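Local coordinates for bifunctional GH43-CE protein (Bacteroides eggerthii, PDB 6MLY) that probably cleaves xylose units from arabinoxylan-type chains through its family 43 glycosidase domain and carries a second, carbohydrate esterase domain, at residues F676-C687 / D736-F747. Sequence-based numbering, arbitrary orientation.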
ATOM      1  N   PHE A 676      -6.738   0.971 -33.685  1.00 68.79           N
ATOM      2  CA  PHE A 676      -5.690   1.367 -34.629  1.00 69.32           C
ATOM      3  C   PHE A 676      -4.427   0.520 -34.420  1.00 68.79           C
ATOM      4  O   PHE A 676      -3.320   1.048 -34.311  1.00 69.28           O
ATOM      5  CB  PHE A 676      -5.414   2.872 -34.528  1.00 70.31           C
ATOM      6  CG  PHE A 676      -5.294   3.422 -33.129  1.00 70.18           C
ATOM      7  CD1 PHE A 676      -6.413   3.876 -32.449  1.00 70.20           C
ATOM      8  CD2 PHE A 676      -4.065   3.491 -32.496  1.00 70.89           C
ATOM      9  CE1 PHE A 676      -6.305   4.387 -31.166  1.00 70.18           C
ATOM     10  CE2 PHE A 676      -3.959   3.999 -31.209  1.00 70.96           C
ATOM     11  CZ  PHE A 676      -5.078   4.446 -30.546  1.00 70.79           C
ATOM     12  N   GLY A 677      -4.611  -0.802 -34.386  1.00 68.17           N
ATOM     13  CA  GLY A 677      -3.517  -1.748 -34.250  1.00 68.05           C
ATOM     14  C   GLY A 677      -2.818  -2.011 -35.583  1.00 68.38           C
ATOM     15  O   GLY A 677      -3.434  -1.923 -36.648  1.00 67.95           O
ATOM     16  N   PRO A 678      -1.500  -2.325 -35.562  1.00 68.94           N
ATOM     17  CA  PRO A 678      -0.819  -2.859 -36.743  1.00 69.36           C
ATOM     18  C   PRO A 678      -1.234  -4.324 -36.940  1.00 68.84           C
ATOM     19  O   PRO A 678      -1.557  -4.998 -35.964  1.00 68.56           O
ATOM     20  CB  PRO A 678       0.670  -2.688 -36.391  1.00 69.95           C
ATOM     21  CG  PRO A 678       0.717  -2.756 -34.875  1.00 69.44           C
ATOM     22  CD  PRO A 678      -0.598  -2.171 -34.406  1.00 68.87           C
ATOM     23  N   ILE A 679      -1.240  -4.797 -38.189  1.00 68.83           N
ATOM     24  CA  ILE A 679      -1.749  -6.136 -38.505  1.00 68.53           C
ATOM     25  C   ILE A 679      -0.772  -6.853 -39.448  1.00 69.07           C
ATOM     26  O   ILE A 679      -0.241  -7.917 -39.111  1.00 69.25           O
ATOM     27  CB  ILE A 679      -3.187  -6.049 -39.064  1.00 68.37           C
ATOM     28  CG1 ILE A 679      -4.234  -6.056 -37.944  1.00 68.00           C
ATOM     29  CG2 ILE A 679      -3.468  -7.152 -40.075  1.00 68.65           C
ATOM     30  CD1 ILE A 679      -4.562  -4.694 -37.371  1.00 68.04           C
ATOM     31  N   ASP A 680      -0.550  -6.271 -40.631  1.00 69.23           N
ATOM     32  CA  ASP A 680       0.247  -6.906 -41.673  1.00 70.05           C
ATOM     33  C   ASP A 680       1.519  -6.083 -41.890  1.00 71.11           C
ATOM     34  O   ASP A 680       1.482  -5.047 -42.553  1.00 71.93           O
ATOM     35  CB  ASP A 680      -0.562  -7.053 -42.963  1.00 69.64           C
ATOM     36  CG  ASP A 680       0.142  -7.841 -44.052  1.00 70.10           C
ATOM     37  OD1 ASP A 680       1.036  -8.648 -43.722  1.00 70.42           O
ATOM     38  OD2 ASP A 680      -0.214  -7.642 -45.221  1.00 70.08           O
ATOM     39  N   MET A 681       2.640  -6.567 -41.344  1.00 72.08           N
ATOM     40  CA  MET A 681       3.893  -5.823 -41.382  1.00 73.24           C
ATOM     41  C   MET A 681       4.566  -6.002 -42.752  1.00 74.07           C
ATOM     42  O   MET A 681       5.556  -5.330 -43.042  1.00 76.36           O
ATOM     43  CB  MET A 681       4.857  -6.261 -40.273  1.00 73.66           C
ATOM     44  CG  MET A 681       4.212  -6.411 -38.897  1.00 72.85           C
ATOM     45  SD  MET A 681       3.051  -5.092 -38.455  1.00 72.00           S
ATOM     46  CE  MET A 681       2.089  -5.953 -37.211  1.00 71.21           C
ATOM     47  N   THR A 682       4.013  -6.888 -43.593  1.00 73.24           N
ATOM     48  CA  THR A 682       4.468  -7.052 -44.980  1.00 73.78           C
ATOM     49  C   THR A 682       4.018  -5.849 -45.821  1.00 73.95           C
ATOM     50  O   THR A 682       4.548  -5.624 -46.909  1.00 74.80           O
ATOM     51  CB  THR A 682       3.971  -8.366 -45.599  1.00 73.34           C
ATOM     52  OG1 THR A 682       2.571  -8.255 -45.846  1.00 72.16           O
ATOM     53  CG2 THR A 682       4.226  -9.577 -44.728  1.00 73.31           C
ATOM     54  N   ARG A 683       3.040  -5.089 -45.312  1.00 73.35           N
ATOM     55  CA  ARG A 683       2.519  -3.898 -45.972  1.00 74.11           C
ATOM     56  C   ARG A 683       2.384  -2.753 -44.960  1.00 75.28           C
ATOM     57  O   ARG A 683       1.427  -1.978 -45.015  1.00 74.12           O
ATOM     58  CB  ARG A 683       1.173  -4.228 -46.625  1.00 72.92           C
ATOM     59  CG  ARG A 683       1.236  -5.401 -47.593  1.00 72.69           C
ATOM     60  CD  ARG A 683      -0.074  -5.654 -48.300  1.00 71.84           C
ATOM     61  NE  ARG A 683      -1.008  -6.401 -47.475  1.00 70.94           N
ATOM     62  CZ  ARG A 683      -2.326  -6.245 -47.497  1.00 70.33           C
ATOM     63  NH1 ARG A 683      -2.876  -5.278 -48.211  1.00 70.66           N
ATOM     64  NH2 ARG A 683      -3.094  -7.055 -46.796  1.00 69.96           N
ATOM     65  N   MET A 684       3.362  -2.650 -44.051  1.00 77.09           N
ATOM     66  CA  MET A 684       3.364  -1.642 -42.993  1.00 78.90           C
ATOM     67  C   MET A 684       3.915  -0.317 -43.533  1.00 80.76           C
ATOM     68  O   MET A 684       3.550   0.744 -43.031  1.00 82.16           O
ATOM     69  CB  MET A 684       4.214  -2.088 -41.802  1.00 79.66           C
ATOM     70  CG  MET A 684       3.902  -1.332 -40.521  1.00 80.86           C
ATOM     71  SD  MET A 684       2.236  -1.653 -39.887  1.00 81.07           S
ATOM     72  CE  MET A 684       1.766   0.002 -39.392  1.00 80.39           C
ATOM     73  N   GLU A 685       4.797  -0.401 -44.537  1.00 82.42           N
ATOM     74  CA  GLU A 685       5.465   0.759 -45.131  1.00 84.05           C
ATOM     75  C   GLU A 685       4.717   1.164 -46.405  1.00 84.41           C
ATOM     76  O   GLU A 685       4.626   0.373 -47.348  1.00 84.02           O
ATOM     77  CB  GLU A 685       6.929   0.423 -45.438  1.00 86.38           C
ATOM     78  CG  GLU A 685       7.893   1.588 -45.253  1.00 88.30           C
ATOM     79  CD  GLU A 685       7.831   2.665 -46.327  1.00 89.20           C
ATOM     80  OE1 GLU A 685       8.174   2.369 -47.492  1.00 89.10           O
ATOM     81  OE2 GLU A 685       7.441   3.801 -45.993  1.00 91.42           O
ATOM     82  N   ASN A 686       4.178   2.391 -46.419  1.00 83.42           N
ATOM     83  CA  ASN A 686       3.515   2.967 -47.603  1.00 84.11           C
ATOM     84  C   ASN A 686       2.403   2.018 -48.090  1.00 82.03           C
ATOM     85  O   ASN A 686       2.133   1.918 -49.282  1.00 83.06           O
ATOM     86  CB  ASN A 686       4.539   3.299 -48.699  1.00 85.09           C
ATOM     87  CG  ASN A 686       4.686   4.786 -48.958  1.00 86.55           C
ATOM     88  OD1 ASN A 686       4.415   5.262 -50.063  1.00 87.07           O
ATOM     89  ND2 ASN A 686       5.114   5.529 -47.950  1.00 86.98           N
ATOM     90  N   CYS A 687       1.751   1.345 -47.135  1.00 81.55           N
ATOM     91  CA  CYS A 687       0.760   0.273 -47.352  1.00 79.69           C
ATOM     92  C   CYS A 687       1.229  -0.722 -48.431  1.00 79.49           C
ATOM     93  O   CYS A 687       0.405  -1.274 -49.149  1.00 78.43           O
ATOM     94  CB  CYS A 687      -0.614   0.851 -47.687  1.00 79.41           C
ATOM     95  SG  CYS A 687      -1.229   2.079 -46.496  1.00 80.22           S
ATOM     96  N   ASP A 736      -3.652   9.199 -38.537  1.00 77.38           N
ATOM     97  CA  ASP A 736      -2.779   8.415 -37.682  1.00 75.89           C
ATOM     98  C   ASP A 736      -1.441   8.202 -38.402  1.00 76.44           C
ATOM     99  O   ASP A 736      -1.382   7.488 -39.403  1.00 76.45           O
ATOM    100  CB  ASP A 736      -3.451   7.086 -37.342  1.00 75.38           C
ATOM    101  CG  ASP A 736      -2.821   6.353 -36.175  1.00 75.34           C
ATOM    102  OD1 ASP A 736      -1.576   6.390 -36.058  1.00 76.13           O
ATOM    103  OD2 ASP A 736      -3.586   5.754 -35.395  1.00 75.74           O
ATOM    104  N   THR A 737      -0.370   8.791 -37.860  1.00 76.58           N
ATOM    105  CA  THR A 737       0.886   8.986 -38.589  1.00 77.69           C
ATOM    106  C   THR A 737       1.948   7.937 -38.215  1.00 77.32           C
ATOM    107  O   THR A 737       3.043   7.972 -38.773  1.00 78.82           O
ATOM    108  CB  THR A 737       1.414  10.410 -38.376  1.00 78.45           C
ATOM    109  OG1 THR A 737       1.458  10.698 -36.975  1.00 78.07           O
ATOM    110  CG2 THR A 737       0.564  11.446 -39.078  1.00 79.00           C
ATOM    111  N   VAL A 738       1.643   7.009 -37.299  1.00 76.45           N
ATOM    112  CA  VAL A 738       2.602   5.941 -36.953  1.00 76.42           C
ATOM    113  C   VAL A 738       2.065   4.592 -37.449  1.00 75.62           C
ATOM    114  O   VAL A 738       2.831   3.798 -37.997  1.00 75.96           O
ATOM    115  CB  VAL A 738       2.966   5.910 -35.450  1.00 76.07           C
ATOM    116  CG1 VAL A 738       3.614   7.211 -35.001  1.00 76.97           C
ATOM    117  CG2 VAL A 738       1.787   5.574 -34.554  1.00 74.77           C
ATOM    118  N   VAL A 739       0.765   4.340 -37.248  1.00 74.67           N
ATOM    119  CA  VAL A 739       0.075   3.196 -37.857  1.00 73.81           C
ATOM    120  C   VAL A 739      -0.957   3.740 -38.845  1.00 73.83           C
ATOM    121  O   VAL A 739      -1.961   4.319 -38.435  1.00 74.22           O
ATOM    122  CB  VAL A 739      -0.568   2.273 -36.802  1.00 72.81           C
ATOM    123  CG1 VAL A 739      -1.242   1.060 -37.435  1.00 72.31           C
ATOM    124  CG2 VAL A 739       0.444   1.826 -35.754  1.00 72.89           C
ATOM    125  N   PRO A 740      -0.735   3.611 -40.172  1.00 73.54           N
ATOM    126  CA  PRO A 740      -1.705   4.081 -41.159  1.00 73.46           C
ATOM    127  C   PRO A 740      -3.089   3.410 -41.113  1.00 72.54           C
ATOM    128  O   PRO A 740      -3.201   2.222 -40.812  1.00 71.66           O
ATOM    129  CB  PRO A 740      -1.040   3.776 -42.513  1.00 74.16           C
ATOM    130  CG  PRO A 740       0.019   2.740 -42.199  1.00 73.93           C
ATOM    131  CD  PRO A 740       0.480   3.072 -40.798  1.00 73.99           C
ATOM    132  N   ASN A 741      -4.111   4.235 -41.376  1.00 72.98           N
ATOM    133  CA  ASN A 741      -5.476   3.898 -41.843  1.00 72.82           C
ATOM    134  C   ASN A 741      -5.577   2.467 -42.393  1.00 72.16           C
ATOM    135  O   ASN A 741      -6.382   1.668 -41.902  1.00 71.46           O
ATOM    136  CB  ASN A 741      -5.904   4.881 -42.943  1.00 73.76           C
ATOM    137  CG  ASN A 741      -7.389   5.172 -42.968  1.00 73.71           C
ATOM    138  OD1 ASN A 741      -7.971   5.585 -41.966  1.00 73.59           O
ATOM    139  ND2 ASN A 741      -8.005   4.993 -44.121  1.00 73.46           N
ATOM    140  N   CYS A 742      -4.773   2.175 -43.428  1.00 73.82           N
ATOM    141  CA  CYS A 742      -4.917   0.985 -44.287  1.00 73.38           C
ATOM    142  C   CYS A 742      -4.884  -0.312 -43.465  1.00 71.86           C
ATOM    143  O   CYS A 742      -5.614  -1.250 -43.772  1.00 71.97           O
ATOM    144  CB  CYS A 742      -3.889   0.965 -45.424  1.00 75.96           C
ATOM    145  SG  CYS A 742      -2.136   1.033 -44.947  1.00 78.18           S
ATOM    146  N   GLN A 743      -4.061  -0.353 -42.414  1.00 70.32           N
ATOM    147  CA  GLN A 743      -3.878  -1.554 -41.574  1.00 68.95           C
ATOM    148  C   GLN A 743      -5.221  -2.045 -41.016  1.00 68.00           C
ATOM    149  O   GLN A 743      -5.565  -3.223 -41.153  1.00 67.00           O
ATOM    150  CB  GLN A 743      -2.899  -1.251 -40.440  1.00 68.76           C
ATOM    151  CG  GLN A 743      -1.465  -1.117 -40.918  1.00 69.19           C
ATOM    152  CD  GLN A 743      -0.916  -2.428 -41.417  1.00 69.43           C
ATOM    153  OE1 GLN A 743      -1.215  -3.494 -40.878  1.00 69.01           O
ATOM    154  NE2 GLN A 743      -0.102  -2.357 -42.457  1.00 70.07           N
ATOM    155  N   SER A 744      -5.965  -1.135 -40.378  1.00 67.65           N
ATOM    156  CA  SER A 744      -7.283  -1.445 -39.832  1.00 66.96           C
ATOM    157  C   SER A 744      -8.229  -1.934 -40.941  1.00 66.80           C
ATOM    158  O   SER A 744      -8.964  -2.901 -40.725  1.00 66.06           O
ATOM    159  CB  SER A 744      -7.861  -0.268 -39.082  1.00 67.20           C
ATOM    160  OG  SER A 744      -7.490  -0.313 -37.710  1.00 66.97           O
ATOM    161  N   ILE A 745      -8.184  -1.291 -42.119  1.00 67.21           N
ATOM    162  CA  ILE A 745      -9.120  -1.582 -43.233  1.00 67.19           C
ATOM    163  C   ILE A 745      -8.812  -2.960 -43.839  1.00 66.84           C
ATOM    164  O   ILE A 745      -9.731  -3.742 -44.076  1.00 66.63           O
ATOM    165  CB  ILE A 745      -9.117  -0.458 -44.291  1.00 67.94           C
ATOM    166  CG1 ILE A 745      -9.515   0.887 -43.676  1.00 68.51           C
ATOM    167  CG2 ILE A 745     -10.020  -0.826 -45.457  1.00 68.07           C
ATOM    168  CD1 ILE A 745      -9.238   2.084 -44.551  1.00 69.37           C
ATOM    169  N   PHE A 746      -7.526  -3.249 -44.081  1.00 67.15           N
ATOM    170  CA  PHE A 746      -7.076  -4.599 -44.441  1.00 67.50           C
ATOM    171  C   PHE A 746      -7.741  -5.635 -43.523  1.00 66.72           C
ATOM    172  O   PHE A 746      -8.245  -6.648 -43.990  1.00 67.51           O
ATOM    173  CB  PHE A 746      -5.557  -4.763 -44.298  1.00 68.45           C
ATOM    174  CG  PHE A 746      -4.682  -3.950 -45.224  1.00 69.77           C
ATOM    175  CD1 PHE A 746      -5.181  -3.377 -46.386  1.00 70.30           C
ATOM    176  CD2 PHE A 746      -3.331  -3.791 -44.941  1.00 70.78           C
ATOM    177  CE1 PHE A 746      -4.357  -2.642 -47.224  1.00 71.23           C
ATOM    178  CE2 PHE A 746      -2.510  -3.059 -45.786  1.00 71.79           C
ATOM    179  CZ  PHE A 746      -3.024  -2.486 -46.928  1.00 71.99           C
ATOM    180  N   PHE A 747      -7.722  -5.364 -42.214  1.00 66.15           N
ATOM    181  CA  PHE A 747      -8.195  -6.293 -41.196  1.00 65.59           C
ATOM    182  C   PHE A 747      -9.726  -6.395 -41.244  1.00 65.37           C
ATOM    183  O   PHE A 747     -10.271  -7.491 -41.274  1.00 65.26           O
ATOM    184  CB  PHE A 747      -7.664  -5.873 -39.820  1.00 65.39           C
ATOM    185  CG  PHE A 747      -7.987  -6.807 -38.679  1.00 65.02           C
ATOM    186  CD1 PHE A 747      -7.829  -8.178 -38.809  1.00 65.04           C
ATOM    187  CD2 PHE A 747      -8.427  -6.312 -37.462  1.00 64.71           C
ATOM    188  CE1 PHE A 747      -8.119  -9.031 -37.753  1.00 64.79           C
ATOM    189  CE2 PHE A 747      -8.707  -7.165 -36.403  1.00 64.49           C
ATOM    190  CZ  PHE A 747      -8.557  -8.525 -36.552  1.00 64.53           C
TER
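Gln743 reaches from helix 741-752 into the loop 676-687 and binds its backbone with both ends of its amide. Its OE1 accepts two N-H groups, from Ile679 N at 3.0 Å and Asp680 N at 2.9 Å; the second lies in the carbonyl plane and is the straighter (N-H...O 163°), whereas the first is tilted out of it. NE2 donates to Asp680 O at 3.1 Å from above that carbonyl's plane, while Arg683 N approaches the same oxygen from the opposite face. Three bonds thus fix the amide's rotation, and a bend at chi2 (-67°) turns it toward the loop. Met684 runs across this side chain at about a right angle, its SD 3.5 Å from Gln743 NE2, and its CE rests against Pro740 CD and Val739 CG1.

Both segments belong to the alpha/beta-hydrolase-type esterase domain, where the loops follow parallel neighbours, strands 671-675 and 727-733. One turn further along the helix, Phe746 receives the guanidinium of Arg683 flat on one ring face, a cation-pi stack with CZ 3.7 Å from the ring centroid and planes 26° apart. NH1 sits over the ring centre; Asp680 OD2 grips NE at the rim of the group, somewhat out of its plane, in a salt bridge of 2.7 Å, so the stack is fixed from within the loop. The Cys687-Cys742 disulfide (SG to SG 2.1 Å) ties the loop's far end to the helix at Cys742.

Asp736, whose OD2 lies 3.5 Å from Phe676 CB, is also hydrogen-bonded to His768 ND1, consistent with the acid of a Ser-His-Asp triad, which is not confirmed here. Ile679 and Phe747 cross at about a right angle, CG1 against the ring's CG.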